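Local coordinates for possible periplasmic protein (Campylobacter jejuni, PDB 3RGC), which is a SurA-like periplasmic chaperone, related in structure to the virulence factor PEB4, and probably has peptidyl-prolyl cis-trans isomerase activity, at residues B[3-8]-B[245-250]; B[57-61]-B[89-94]; B[141-146]-B[196-200]; B[41-45]-B[98-103]. All blocks are in the same frame, centred on the assembly; numbering follows the deposited sequence.

Interaction 1 (B[3-8]-B[245-250]); sequences IAVVVD and INIEYL
Val6 and Glu248 form the central hydrogen-bonded pair of two antiparallel strands, one from each end of the chain. Val6 N donates to Glu248 O at 3.2 Å, within the carbonyl plane. Glu248 N returns a bond to Val6 O, also 3.2 Å, with an N-H...O angle of 164°. At the Ala4 end, Leu250 N donates to Ala4 O at 2.9 Å. Ala4 O also accepts a hydrogen bond from a water 2.9 Å away, and the same water donates to Leu250 O. Ala4 O is therefore gripped twice, and the water bridges Ala4 and the backbone of Leu250, just past the strand. At the other end Asp8 N makes a weak bond to Asn246 O. The carboxylate of Asp8 turns elsewhere: OD1 has a weak hydrogen bond from Ser43 OG, while OD2 lies against the methyl Ile245 CG2.

Leu250 is the main apolar group. Its CD2 packs on Ile3 CG1 at 3.5 Å and its CD1 on Val6 CG2 at 3.7 Å. On the other face, Val5 CG2 lies over one face of the Tyr249 ring, toward its rim. Val5, Val7, Ile247 and Tyr249 share this face, which helix 30-48 covers. Strand 10-13 flanks strand 3-7 on its other edge, where Ala4 and Val5 form a classic beta bulge opposite Ile12. The chemistry is mostly backbone pairing flanked by apolar side chains; no salt bridge crosses between the segments.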
loop_
_atom_site.group_PDB
_atom_site.type_symbol
_atom_site.label_atom_id
_atom_site.label_comp_id
_atom_site.label_asym_id
_atom_site.label_seq_id
_atom_site.Cartn_x
_atom_site.Cartn_y
_atom_site.Cartn_z
ATOM N N ILE B 3 -25.758 46.996 6.384
ATOM C CA ILE B 3 -24.740 46.514 5.470
ATOM C C ILE B 3 -23.382 47.104 5.850
ATOM O O ILE B 3 -23.235 48.315 6.005
ATOM C CB ILE B 3 -25.083 46.817 4.000
ATOM C CG1 ILE B 3 -23.797 46.862 3.176
ATOM C CG2 ILE B 3 -25.837 48.132 3.892
ATOM C CD1 ILE B 3 -24.018 46.760 1.713
ATOM N N ALA B 4 -22.398 46.229 6.012
ATOM C CA ALA B 4 -21.097 46.639 6.509
ATOM C C ALA B 4 -20.101 46.786 5.364
ATOM O O ALA B 4 -19.253 47.686 5.372
ATOM C CB ALA B 4 -20.591 45.625 7.535
ATOM N N VAL B 5 -20.204 45.892 4.385
ATOM C CA VAL B 5 -19.268 45.864 3.266
ATOM C C VAL B 5 -19.974 45.476 1.961
ATOM O O VAL B 5 -20.887 44.654 1.946
ATOM C CB VAL B 5 -18.093 44.871 3.532
ATOM C CG1 VAL B 5 -17.004 45.006 2.460
ATOM C CG2 VAL B 5 -17.500 45.087 4.920
ATOM N N VAL B 6 -19.561 46.092 0.866
ATOM C CA VAL B 6 -20.046 45.699 -0.436
ATOM C C VAL B 6 -18.818 45.214 -1.166
ATOM O O VAL B 6 -17.772 45.849 -1.095
ATOM C CB VAL B 6 -20.669 46.895 -1.177
ATOM C CG1 VAL B 6 -21.352 46.444 -2.442
ATOM C CG2 VAL B 6 -21.666 47.583 -0.286
ATOM N N VAL B 7 -18.931 44.061 -1.820
ATOM C CA VAL B 7 -17.836 43.479 -2.586
ATOM C C VAL B 7 -18.330 43.298 -4.011
ATOM O O VAL B 7 -19.337 42.626 -4.243
ATOM C CB VAL B 7 -17.400 42.127 -2.013
ATOM C CG1 VAL B 7 -16.223 41.545 -2.827
ATOM C CG2 VAL B 7 -17.033 42.279 -0.554
ATOM N N ASP B 8 -17.620 43.900 -4.962
ATOM C CA ASP B 8 -18.220 44.208 -6.247
ATOM C C ASP B 8 -19.464 45.014 -5.923
ATOM O O ASP B 8 -19.369 46.182 -5.536
ATOM C CB ASP B 8 -18.589 42.946 -7.018
ATOM C CG ASP B 8 -17.558 42.588 -8.064
ATOM O OD1 ASP B 8 -17.602 41.451 -8.583
ATOM O OD2 ASP B 8 -16.701 43.448 -8.364
ATOM N N ILE B 245 -11.083 44.515 -7.835
ATOM C CA ILE B 245 -12.456 44.742 -7.388
ATOM C C ILE B 245 -12.536 45.827 -6.336
ATOM O O ILE B 245 -11.592 46.043 -5.576
ATOM C CB ILE B 245 -13.112 43.472 -6.811
ATOM C CG1 ILE B 245 -12.360 43.004 -5.570
ATOM C CG2 ILE B 245 -13.186 42.370 -7.862
ATOM C CD1 ILE B 245 -12.816 41.668 -5.077
ATOM N N ASN B 246 -13.683 46.498 -6.294
ATOM C CA ASN B 246 -13.956 47.489 -5.258
ATOM C C ASN B 246 -14.549 46.881 -3.987
ATOM O O ASN B 246 -15.595 46.226 -4.009
ATOM C CB ASN B 246 -14.845 48.609 -5.796
ATOM C CG ASN B 246 -15.852 48.109 -6.806
ATOM O OD1 ASN B 246 -16.244 46.939 -6.783
ATOM N ND2 ASN B 246 -16.270 48.991 -7.709
ATOM N N ILE B 247 -13.848 47.094 -2.883
ATOM C CA ILE B 247 -14.266 46.628 -1.576
ATOM C C ILE B 247 -14.427 47.870 -0.721
ATOM O O ILE B 247 -13.442 48.523 -0.374
ATOM C CB ILE B 247 -13.188 45.722 -0.939
ATOM C CG1 ILE B 247 -13.058 44.401 -1.716
ATOM C CG2 ILE B 247 -13.485 45.486 0.536
ATOM C CD1 ILE B 247 -11.990 43.463 -1.176
ATOM N N GLU B 248 -15.665 48.219 -0.399
ATOM C CA GLU B 248 -15.910 49.437 0.345
ATOM C C GLU B 248 -16.535 49.148 1.694
ATOM O O GLU B 248 -17.537 48.445 1.782
ATOM C CB GLU B 248 -16.820 50.372 -0.458
ATOM C CG GLU B 248 -16.306 50.698 -1.849
ATOM C CD GLU B 248 -17.019 51.893 -2.460
ATOM O OE1 GLU B 248 -17.739 52.594 -1.715
ATOM O OE2 GLU B 248 -16.861 52.132 -3.680
ATOM N N TYR B 249 -15.941 49.701 2.742
ATOM C CA TYR B 249 -16.524 49.635 4.078
ATOM C C TYR B 249 -17.543 50.764 4.211
ATOM O O TYR B 249 -17.280 51.884 3.763
ATOM C CB TYR B 249 -15.439 49.759 5.166
ATOM C CG TYR B 249 -14.530 48.554 5.288
ATOM C CD1 TYR B 249 -14.543 47.766 6.428
ATOM C CD2 TYR B 249 -13.661 48.205 4.256
ATOM C CE1 TYR B 249 -13.716 46.665 6.538
ATOM C CE2 TYR B 249 -12.830 47.101 4.354
ATOM C CZ TYR B 249 -12.862 46.332 5.496
ATOM O OH TYR B 249 -12.033 45.231 5.607
ATOM N N LEU B 250 -18.701 50.467 4.812
ATOM C CA LEU B 250 -19.781 51.454 4.936
ATOM C C LEU B 250 -19.875 52.068 6.336
ATOM O O LEU B 250 -19.454 51.463 7.335
ATOM C CB LEU B 250 -21.149 50.852 4.548
ATOM C CG LEU B 250 -21.507 50.786 3.054
ATOM C CD1 LEU B 250 -20.506 49.928 2.282
ATOM C CD2 LEU B 250 -22.919 50.264 2.846
HETATM O O HOH W 1 -17.985 49.052 7.629
#

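Interaction 2 (B[57-61]-B[89-94]); sequences LDDAI and FRTNFK
This contact is a helix-helix crossing in the SurA N-terminal region, where Leu57 and Ile61 of helix 54-67 pack on Phe93 of helix 86-107. The segments cross almost at a right angle, 98°, with axes 10.6 Å apart. Ile61 CD1 sits over one face of the Phe93 ring, 3.6 Å from its centroid, as a CH-pi contact. The same methyl reaches Phe89 CE2 at 3.4 Å, so it touches both rings, in the corner they make. Ala60 CB meets the edge of Phe93 at CE2, and Leu57 CD1 meets that edge at CD2, 3.5 Å away. With CG anti to the backbone N (chi1 -172°), Phe93 extends toward the other helix.

A salt bridge borders the apolar patch. Arg90 NH2 donates to Asp58 OD1 at 2.7 Å, nearly straight at 172°. The oxygen lies in the guanidinium plane and is met on its syn side, but the nitrogen stands somewhat out of the carboxylate plane. Leu57 CD2 lies over one guanidinium face, toward its rim, 3.4 Å from NH2. Phe75 meets the Phe89 ring. A steep crossing with an aromatic-aliphatic core and an ion pair at its margin fits the helical bundle of a SurA-like chaperone.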
loop_
_atom_site.group_PDB
_atom_site.type_symbol
_atom_site.label_atom_id
_atom_site.label_comp_id
_atom_site.label_asym_id
_atom_site.label_seq_id
_atom_site.Cartn_x
_atom_site.Cartn_y
_atom_site.Cartn_z
ATOM N N LEU B 57 -25.660 16.694 -7.882
ATOM C CA LEU B 57 -25.558 16.684 -6.427
ATOM C C LEU B 57 -25.830 15.288 -5.897
ATOM O O LEU B 57 -25.069 14.780 -5.073
ATOM C CB LEU B 57 -26.510 17.693 -5.784
ATOM C CG LEU B 57 -26.577 17.673 -4.249
ATOM C CD1 LEU B 57 -25.290 18.171 -3.652
ATOM C CD2 LEU B 57 -27.702 18.532 -3.760
ATOM N N ASP B 58 -26.894 14.660 -6.397
ATOM C CA ASP B 58 -27.248 13.306 -5.971
ATOM C C ASP B 58 -26.193 12.312 -6.412
ATOM O O ASP B 58 -25.853 11.394 -5.672
ATOM C CB ASP B 58 -28.609 12.876 -6.532
ATOM C CG ASP B 58 -29.768 13.645 -5.922
ATOM O OD1 ASP B 58 -29.595 14.225 -4.828
ATOM O OD2 ASP B 58 -30.858 13.664 -6.539
ATOM N N ASP B 59 -25.675 12.487 -7.624
ATOM C CA ASP B 59 -24.660 11.578 -8.109
ATOM C C ASP B 59 -23.422 11.675 -7.229
ATOM O O ASP B 59 -22.752 10.683 -6.975
ATOM C CB ASP B 59 -24.287 11.861 -9.560
ATOM C CG ASP B 59 -23.210 10.911 -10.064
ATOM O OD1 ASP B 59 -23.381 9.690 -9.858
ATOM O OD2 ASP B 59 -22.194 11.373 -10.640
ATOM N N ALA B 60 -23.121 12.883 -6.769
ATOM C CA ALA B 60 -21.943 13.099 -5.942
ATOM C C ALA B 60 -22.152 12.509 -4.551
ATOM O O ALA B 60 -21.217 11.973 -3.947
ATOM C CB ALA B 60 -21.614 14.565 -5.853
ATOM N N ILE B 61 -23.381 12.595 -4.048
ATOM C CA ILE B 61 -23.689 11.974 -2.766
ATOM C C ILE B 61 -23.408 10.470 -2.804
ATOM O O ILE B 61 -22.692 9.947 -1.944
ATOM C CB ILE B 61 -25.144 12.204 -2.307
ATOM C CG1 ILE B 61 -25.479 13.701 -2.218
ATOM C CG2 ILE B 61 -25.378 11.522 -0.962
ATOM C CD1 ILE B 61 -24.721 14.458 -1.168
ATOM N N PHE B 89 -27.325 18.969 5.227
ATOM C CA PHE B 89 -26.195 18.274 4.633
ATOM C C PHE B 89 -26.133 18.487 3.122
ATOM O O PHE B 89 -25.095 18.892 2.603
ATOM C CB PHE B 89 -26.266 16.780 4.939
ATOM C CG PHE B 89 -25.296 15.953 4.147
ATOM C CD1 PHE B 89 -23.984 15.802 4.570
ATOM C CD2 PHE B 89 -25.693 15.329 2.979
ATOM C CE1 PHE B 89 -23.081 15.046 3.837
ATOM C CE2 PHE B 89 -24.799 14.562 2.248
ATOM C CZ PHE B 89 -23.492 14.421 2.679
ATOM N N ARG B 90 -27.241 18.221 2.427
ATOM C CA ARG B 90 -27.294 18.404 0.976
ATOM C C ARG B 90 -26.949 19.831 0.613
ATOM O O ARG B 90 -26.255 20.076 -0.362
ATOM C CB ARG B 90 -28.681 18.096 0.411
ATOM C CG ARG B 90 -29.049 16.623 0.348
ATOM C CD ARG B 90 -30.404 16.407 -0.357
ATOM N NE ARG B 90 -30.282 16.110 -1.789
ATOM C CZ ARG B 90 -30.659 16.938 -2.763
ATOM N NH1 ARG B 90 -31.188 18.121 -2.462
ATOM N NH2 ARG B 90 -30.512 16.584 -4.037
ATOM N N THR B 91 -27.464 20.781 1.380
ATOM C CA THR B 91 -27.222 22.184 1.069
ATOM C C THR B 91 -25.740 22.497 1.190
ATOM O O THR B 91 -25.158 23.114 0.302
ATOM C CB THR B 91 -28.036 23.116 1.988
ATOM O OG1 THR B 91 -29.435 22.907 1.760
ATOM C CG2 THR B 91 -27.694 24.573 1.716
ATOM N N ASN B 92 -25.119 22.055 2.282
ATOM C CA ASN B 92 -23.698 22.318 2.471
ATOM C C ASN B 92 -22.830 21.546 1.493
ATOM O O ASN B 92 -21.787 22.029 1.070
ATOM C CB ASN B 92 -23.263 22.024 3.898
ATOM C CG ASN B 92 -23.951 22.922 4.909
ATOM O OD1 ASN B 92 -24.342 24.053 4.592
ATOM N ND2 ASN B 92 -24.115 22.421 6.127
ATOM N N PHE B 93 -23.269 20.346 1.128
ATOM C CA PHE B 93 -22.492 19.498 0.236
ATOM C C PHE B 93 -22.486 20.174 -1.127
ATOM O O PHE B 93 -21.446 20.287 -1.779
ATOM C CB PHE B 93 -23.119 18.110 0.173
ATOM C CG PHE B 93 -22.298 17.092 -0.563
ATOM C CD1 PHE B 93 -21.378 16.312 0.110
ATOM C CD2 PHE B 93 -22.477 16.883 -1.918
ATOM C CE1 PHE B 93 -20.628 15.352 -0.562
ATOM C CE2 PHE B 93 -21.736 15.931 -2.593
ATOM C CZ PHE B 93 -20.808 15.161 -1.913
ATOM N N LYS B 94 -23.652 20.665 -1.528
ATOM C CA LYS B 94 -23.789 21.365 -2.790
ATOM C C LYS B 94 -22.820 22.542 -2.949
ATOM O O LYS B 94 -22.240 22.730 -4.014
ATOM C CB LYS B 94 -25.216 21.853 -2.979
ATOM C CG LYS B 94 -25.454 22.418 -4.384
ATOM C CD LYS B 94 -26.841 22.958 -4.504
ATOM C CE LYS B 94 -27.007 23.732 -5.776
ATOM N NZ LYS B 94 -28.313 24.446 -5.752
#

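Interaction 3 (B[141-146]-B[196-200]); sequences YLSNNP and NGYEL
Tyr198 has its CG beside the backbone N and anti to the carbonyl carbon (chi1 -61°), which swings the ring beneath Pro146. Pro146 CB then stands over the centre of the ring, 3.6 Å from the centroid, in a CH-pi contact. Pro146 CD is 3.5 Å from Tyr198 CE2, so much of the proline ring lies along this face. Asn144 O is at the edge of the same ring, in its plane. Leu142 and Glu199 run alongside each other in the same direction, and Leu142 CD2 touches Glu199 CG at 3.6 Å. Glu199 OE1 is hydrogen-bonded to Tyr201 OH.

Residues 141-143 and 198-200 belong to neighbouring strands 135-143 and 198-207 of the antiparallel sheet in the Cj1289-like C-terminal domain, of the FKBP clan. Tyr141 pairs with Leu200 through two backbone bonds, Tyr141 N to Leu200 O being 2.8 Å. Ser143 pairs likewise with Tyr198. At the strand end, Ser143 OG accepts from Asn145 N at 2.7 Å, an ST turn that leads the chain into helix 146-154. Asn145 is the N-cap of that helix. Its ND2 donates to Lys129 O of the second subunit, whose Ile183 packs on Tyr198 and whose Pro184 packs on Pro146.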
loop_
_atom_site.group_PDB
_atom_site.type_symbol
_atom_site.label_atom_id
_atom_site.label_comp_id
_atom_site.label_asym_id
_atom_site.label_seq_id
_atom_site.Cartn_x
_atom_site.Cartn_y
_atom_site.Cartn_z
ATOM N N TYR B 141 3.876 -7.488 8.984
ATOM C CA TYR B 141 2.912 -8.583 8.941
ATOM C C TYR B 141 2.966 -9.251 7.575
ATOM O O TYR B 141 3.040 -8.564 6.553
ATOM C CB TYR B 141 1.501 -8.047 9.181
ATOM C CG TYR B 141 1.232 -7.673 10.613
ATOM C CD1 TYR B 141 0.769 -8.618 11.516
ATOM C CD2 TYR B 141 1.447 -6.378 11.067
ATOM C CE1 TYR B 141 0.521 -8.285 12.832
ATOM C CE2 TYR B 141 1.207 -6.036 12.381
ATOM C CZ TYR B 141 0.743 -6.994 13.259
ATOM O OH TYR B 141 0.495 -6.666 14.571
ATOM N N LEU B 142 2.915 -10.582 7.552
ATOM C CA LEU B 142 3.019 -11.329 6.293
ATOM C C LEU B 142 1.836 -12.261 6.055
ATOM O O LEU B 142 1.276 -12.823 6.990
ATOM C CB LEU B 142 4.329 -12.130 6.238
ATOM C CG LEU B 142 5.642 -11.331 6.271
ATOM C CD1 LEU B 142 6.837 -12.263 6.230
ATOM C CD2 LEU B 142 5.713 -10.341 5.116
ATOM N N SER B 143 1.475 -12.438 4.790
ATOM C CA SER B 143 0.432 -13.382 4.427
ATOM C C SER B 143 0.434 -13.697 2.941
ATOM O O SER B 143 0.833 -12.876 2.109
ATOM C CB SER B 143 -0.943 -12.845 4.841
ATOM O OG SER B 143 -2.004 -13.605 4.269
ATOM N N ASN B 144 -0.017 -14.905 2.626
ATOM C CA ASN B 144 -0.333 -15.320 1.269
ATOM C C ASN B 144 -1.574 -14.590 0.757
ATOM O O ASN B 144 -1.793 -14.464 -0.450
ATOM C CB ASN B 144 -0.633 -16.821 1.269
ATOM C CG ASN B 144 -1.821 -17.173 2.156
ATOM O OD1 ASN B 144 -2.956 -17.277 1.684
ATOM N ND2 ASN B 144 -1.564 -17.344 3.453
ATOM N N ASN B 145 -2.387 -14.122 1.694
ATOM C CA ASN B 145 -3.673 -13.513 1.363
ATOM C C ASN B 145 -3.631 -12.014 1.622
ATOM O O ASN B 145 -3.476 -11.573 2.763
ATOM C CB ASN B 145 -4.779 -14.171 2.187
ATOM C CG ASN B 145 -6.174 -13.720 1.791
ATOM O OD1 ASN B 145 -6.398 -12.584 1.379
ATOM N ND2 ASN B 145 -7.122 -14.617 1.931
ATOM N N PRO B 146 -3.757 -11.227 0.554
ATOM C CA PRO B 146 -3.637 -9.771 0.654
ATOM C C PRO B 146 -4.845 -9.163 1.372
ATOM O O PRO B 146 -4.699 -8.161 2.065
ATOM C CB PRO B 146 -3.546 -9.320 -0.805
ATOM C CG PRO B 146 -4.218 -10.440 -1.599
ATOM C CD PRO B 146 -4.023 -11.698 -0.821
ATOM N N ASN B 196 8.012 -13.552 -0.670
ATOM C CA ASN B 196 7.195 -14.727 -0.415
ATOM C C ASN B 196 5.724 -14.496 -0.776
ATOM O O ASN B 196 5.176 -15.185 -1.639
ATOM C CB ASN B 196 7.338 -15.166 1.044
ATOM N N GLY B 197 5.095 -13.522 -0.123
ATOM C CA GLY B 197 3.711 -13.171 -0.414
ATOM C C GLY B 197 3.465 -11.676 -0.278
ATOM O O GLY B 197 4.183 -10.873 -0.868
ATOM N N TYR B 198 2.463 -11.299 0.510
ATOM C CA TYR B 198 2.180 -9.883 0.747
ATOM C C TYR B 198 2.727 -9.429 2.082
ATOM O O TYR B 198 2.975 -10.253 2.968
ATOM C CB TYR B 198 0.671 -9.597 0.629
ATOM C CG TYR B 198 0.175 -9.927 -0.750
ATOM C CD1 TYR B 198 0.342 -9.028 -1.796
ATOM C CD2 TYR B 198 -0.416 -11.157 -1.023
ATOM C CE1 TYR B 198 -0.080 -9.328 -3.073
ATOM C CE2 TYR B 198 -0.846 -11.472 -2.305
ATOM C CZ TYR B 198 -0.676 -10.548 -3.328
ATOM O OH TYR B 198 -1.091 -10.836 -4.611
ATOM N N GLU B 199 2.921 -8.116 2.217
ATOM C CA GLU B 199 3.493 -7.528 3.425
ATOM C C GLU B 199 2.752 -6.260 3.841
ATOM O O GLU B 199 2.305 -5.480 3.000
ATOM C CB GLU B 199 4.969 -7.190 3.198
ATOM C CG GLU B 199 5.683 -8.147 2.262
ATOM C CD GLU B 199 7.125 -7.753 1.992
ATOM O OE1 GLU B 199 7.427 -6.534 2.001
ATOM O OE2 GLU B 199 7.951 -8.671 1.767
ATOM N N LEU B 200 2.637 -6.057 5.145
ATOM C CA LEU B 200 2.091 -4.821 5.683
ATOM C C LEU B 200 3.032 -4.307 6.765
ATOM O O LEU B 200 3.424 -5.068 7.645
ATOM C CB LEU B 200 0.714 -5.072 6.279
ATOM C CG LEU B 200 0.068 -3.843 6.914
ATOM C CD1 LEU B 200 -0.170 -2.813 5.838
ATOM C CD2 LEU B 200 -1.243 -4.222 7.594
#

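Interaction 4 (B[41-45]-B[98-103]); sequences EISQM and EKRKLY
The helical segments 41-45 and 98-103 cross at 69°, with axes 10.3 Å apart; the closest CA pair, Met45 and Leu102, is 6.3 Å apart. Leu102 is the central apolar group. Its CD2 packs on Glu41 CB at 3.7 Å and lies 4.1 Å from Met45 CG. Its other methyl, CD1, touches Gln44 CB at 3.9 Å. With CG anti to the backbone N (chi1 167°), Leu102 directs both methyls at the facing helix. Met45 is bent at its last torsion (chi3 43°). This turns CE onto Glu98 CB, 3.6 Å away, with the methionine tip lying across the glutamate chain.

Glu41 carries the polar part. Lys99 NZ donates to Glu41 OE1 at 2.9 Å in a salt bridge that uses the syn lone pair of that oxygen. Glu41 OE2 takes a weak hydrogen bond from Asn37 ND2, but it is modelled too close to the Tyr103 hydroxyl, so its position is doubtful. Glu41 is buried, and the nearby ammonium group would be expected to stabilise its negative charge.

The contact joins helix 30-48 to helix 86-107. The long helix 218-244 borders both: Tyr237 OH bonds Gln44 OE1, Leu241 packs on Gln44, and Arg230 and Ile234 touch Tyr103. On another side, Glu10 of strand 10-13 touches Ile42 and Ser43.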
loop_
_atom_site.group_PDB
_atom_site.type_symbol
_atom_site.label_atom_id
_atom_site.label_comp_id
_atom_site.label_asym_id
_atom_site.label_seq_id
_atom_site.Cartn_x
_atom_site.Cartn_y
_atom_site.Cartn_z
ATOM N N GLU B 41 -15.842 34.530 -4.759
ATOM C CA GLU B 41 -16.087 33.235 -5.403
ATOM C C GLU B 41 -17.442 33.202 -6.080
ATOM O O GLU B 41 -17.570 32.773 -7.219
ATOM C CB GLU B 41 -16.046 32.097 -4.378
ATOM C CG GLU B 41 -14.667 31.815 -3.804
ATOM C CD GLU B 41 -14.719 30.877 -2.607
ATOM O OE1 GLU B 41 -15.820 30.676 -2.053
ATOM O OE2 GLU B 41 -13.662 30.348 -2.215
ATOM N N ILE B 42 -18.461 33.642 -5.353
ATOM C CA ILE B 42 -19.818 33.675 -5.879
ATOM C C ILE B 42 -19.857 34.458 -7.176
ATOM O O ILE B 42 -20.499 34.046 -8.138
ATOM C CB ILE B 42 -20.778 34.305 -4.873
ATOM C CG1 ILE B 42 -21.012 33.351 -3.701
ATOM C CG2 ILE B 42 -22.098 34.654 -5.538
ATOM C CD1 ILE B 42 -21.630 34.024 -2.483
ATOM N N SER B 43 -19.147 35.581 -7.208
ATOM C CA SER B 43 -19.128 36.437 -8.399
ATOM C C SER B 43 -18.410 35.784 -9.575
ATOM O O SER B 43 -18.806 35.932 -10.733
ATOM C CB SER B 43 -18.501 37.791 -8.062
ATOM O OG SER B 43 -17.585 38.183 -9.067
ATOM N N GLN B 44 -17.331 35.073 -9.277
ATOM C CA GLN B 44 -16.631 34.297 -10.287
ATOM C C GLN B 44 -17.506 33.131 -10.764
ATOM O O GLN B 44 -17.491 32.774 -11.940
ATOM C CB GLN B 44 -15.318 33.765 -9.718
ATOM C CG GLN B 44 -14.273 34.849 -9.531
ATOM C CD GLN B 44 -14.019 35.642 -10.808
ATOM O OE1 GLN B 44 -13.765 35.075 -11.877
ATOM N NE2 GLN B 44 -14.094 36.963 -10.701
ATOM N N MET B 45 -18.266 32.542 -9.844
ATOM C CA MET B 45 -19.199 31.475 -10.190
ATOM C C MET B 45 -20.200 31.938 -11.261
ATOM O O MET B 45 -20.443 31.244 -12.241
ATOM C CB MET B 45 -19.912 30.969 -8.926
ATOM C CG MET B 45 -19.037 30.030 -8.047
ATOM S SD MET B 45 -19.885 29.335 -6.609
ATOM C CE MET B 45 -21.458 28.892 -7.321
ATOM N N GLU B 98 -19.932 23.276 -5.771
ATOM C CA GLU B 98 -19.895 24.485 -6.574
ATOM C C GLU B 98 -18.492 25.073 -6.480
ATOM O O GLU B 98 -17.894 25.429 -7.497
ATOM C CB GLU B 98 -20.935 25.502 -6.095
ATOM C CG GLU B 98 -22.370 25.144 -6.407
ATOM C CD GLU B 98 -23.370 26.008 -5.633
ATOM O OE1 GLU B 98 -23.080 26.347 -4.468
ATOM O OE2 GLU B 98 -24.440 26.354 -6.185
ATOM N N LYS B 99 -17.966 25.149 -5.259
ATOM C CA LYS B 99 -16.615 25.647 -5.032
ATOM C C LYS B 99 -15.579 24.763 -5.727
ATOM O O LYS B 99 -14.599 25.271 -6.288
ATOM C CB LYS B 99 -16.294 25.756 -3.534
ATOM C CG LYS B 99 -17.030 26.881 -2.789
ATOM C CD LYS B 99 -16.641 26.911 -1.293
ATOM C CE LYS B 99 -17.511 27.869 -0.490
ATOM N NZ LYS B 99 -16.706 28.968 0.144
ATOM N N ARG B 100 -15.793 23.451 -5.701
ATOM C CA ARG B 100 -14.874 22.545 -6.393
ATOM C C ARG B 100 -14.929 22.732 -7.909
ATOM O O ARG B 100 -13.882 22.762 -8.557
ATOM C CB ARG B 100 -15.110 21.075 -6.026
ATOM C CG ARG B 100 -14.290 20.616 -4.828
ATOM C CD ARG B 100 -14.288 19.101 -4.656
ATOM N NE ARG B 100 -15.550 18.599 -4.121
ATOM C CZ ARG B 100 -15.948 18.773 -2.864
ATOM N NH1 ARG B 100 -15.190 19.452 -2.011
ATOM N NH2 ARG B 100 -17.112 18.278 -2.463
ATOM N N LYS B 101 -16.134 22.873 -8.476
ATOM C CA LYS B 101 -16.241 23.165 -9.907
ATOM C C LYS B 101 -15.498 24.474 -10.242
ATOM O O LYS B 101 -14.797 24.560 -11.249
ATOM C CB LYS B 101 -17.698 23.238 -10.366
ATOM C CG LYS B 101 -18.341 21.903 -10.712
ATOM C CD LYS B 101 -19.718 22.109 -11.332
ATOM C CE LYS B 101 -20.192 20.876 -12.073
ATOM N NZ LYS B 101 -21.296 21.205 -13.039
ATOM N N LEU B 102 -15.630 25.473 -9.367
ATOM C CA LEU B 102 -15.030 26.794 -9.579
ATOM C C LEU B 102 -13.513 26.706 -9.657
ATOM O O LEU B 102 -12.892 27.223 -10.590
ATOM C CB LEU B 102 -15.445 27.769 -8.457
ATOM C CG LEU B 102 -14.643 29.075 -8.410
ATOM C CD1 LEU B 102 -14.834 29.847 -9.705
ATOM C CD2 LEU B 102 -14.978 29.964 -7.195
ATOM N N TYR B 103 -12.913 26.040 -8.677
ATOM C CA TYR B 103 -11.460 25.880 -8.668
ATOM C C TYR B 103 -10.928 24.948 -9.779
ATOM O O TYR B 103 -9.800 25.108 -10.232
ATOM C CB TYR B 103 -10.977 25.450 -7.282
ATOM C CG TYR B 103 -11.222 26.522 -6.254
ATOM C CD1 TYR B 103 -10.566 27.726 -6.331
ATOM C CD2 TYR B 103 -12.134 26.342 -5.233
ATOM C CE1 TYR B 103 -10.799 28.722 -5.411
ATOM C CE2 TYR B 103 -12.380 27.335 -4.309
ATOM C CZ TYR B 103 -11.708 28.525 -4.403
ATOM O OH TYR B 103 -11.929 29.527 -3.485
#

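Overall arrangement
Interaction 1 joins the two ends of the chain, so the other three lie between its segments in sequence. Interaction 4 spans helices 30-48 and 86-107. Interaction 2 falls within that span and uses helix 86-107 again; the centres of interactions 2 and 4 are 15 Å apart. Interactions 1 and 4 touch through Asp8 and Ser43, their centres 20 Å apart. These three contacts lie in the mainly helical part formed with the SurA N-terminal region, which the C-terminal strand completes. Interaction 3 comes later than 2 and 4, in the sheet of the C-terminal domain. Its centre is 61 Å from that of interaction 1, across the chain's centre. The protein thus has two separate parts.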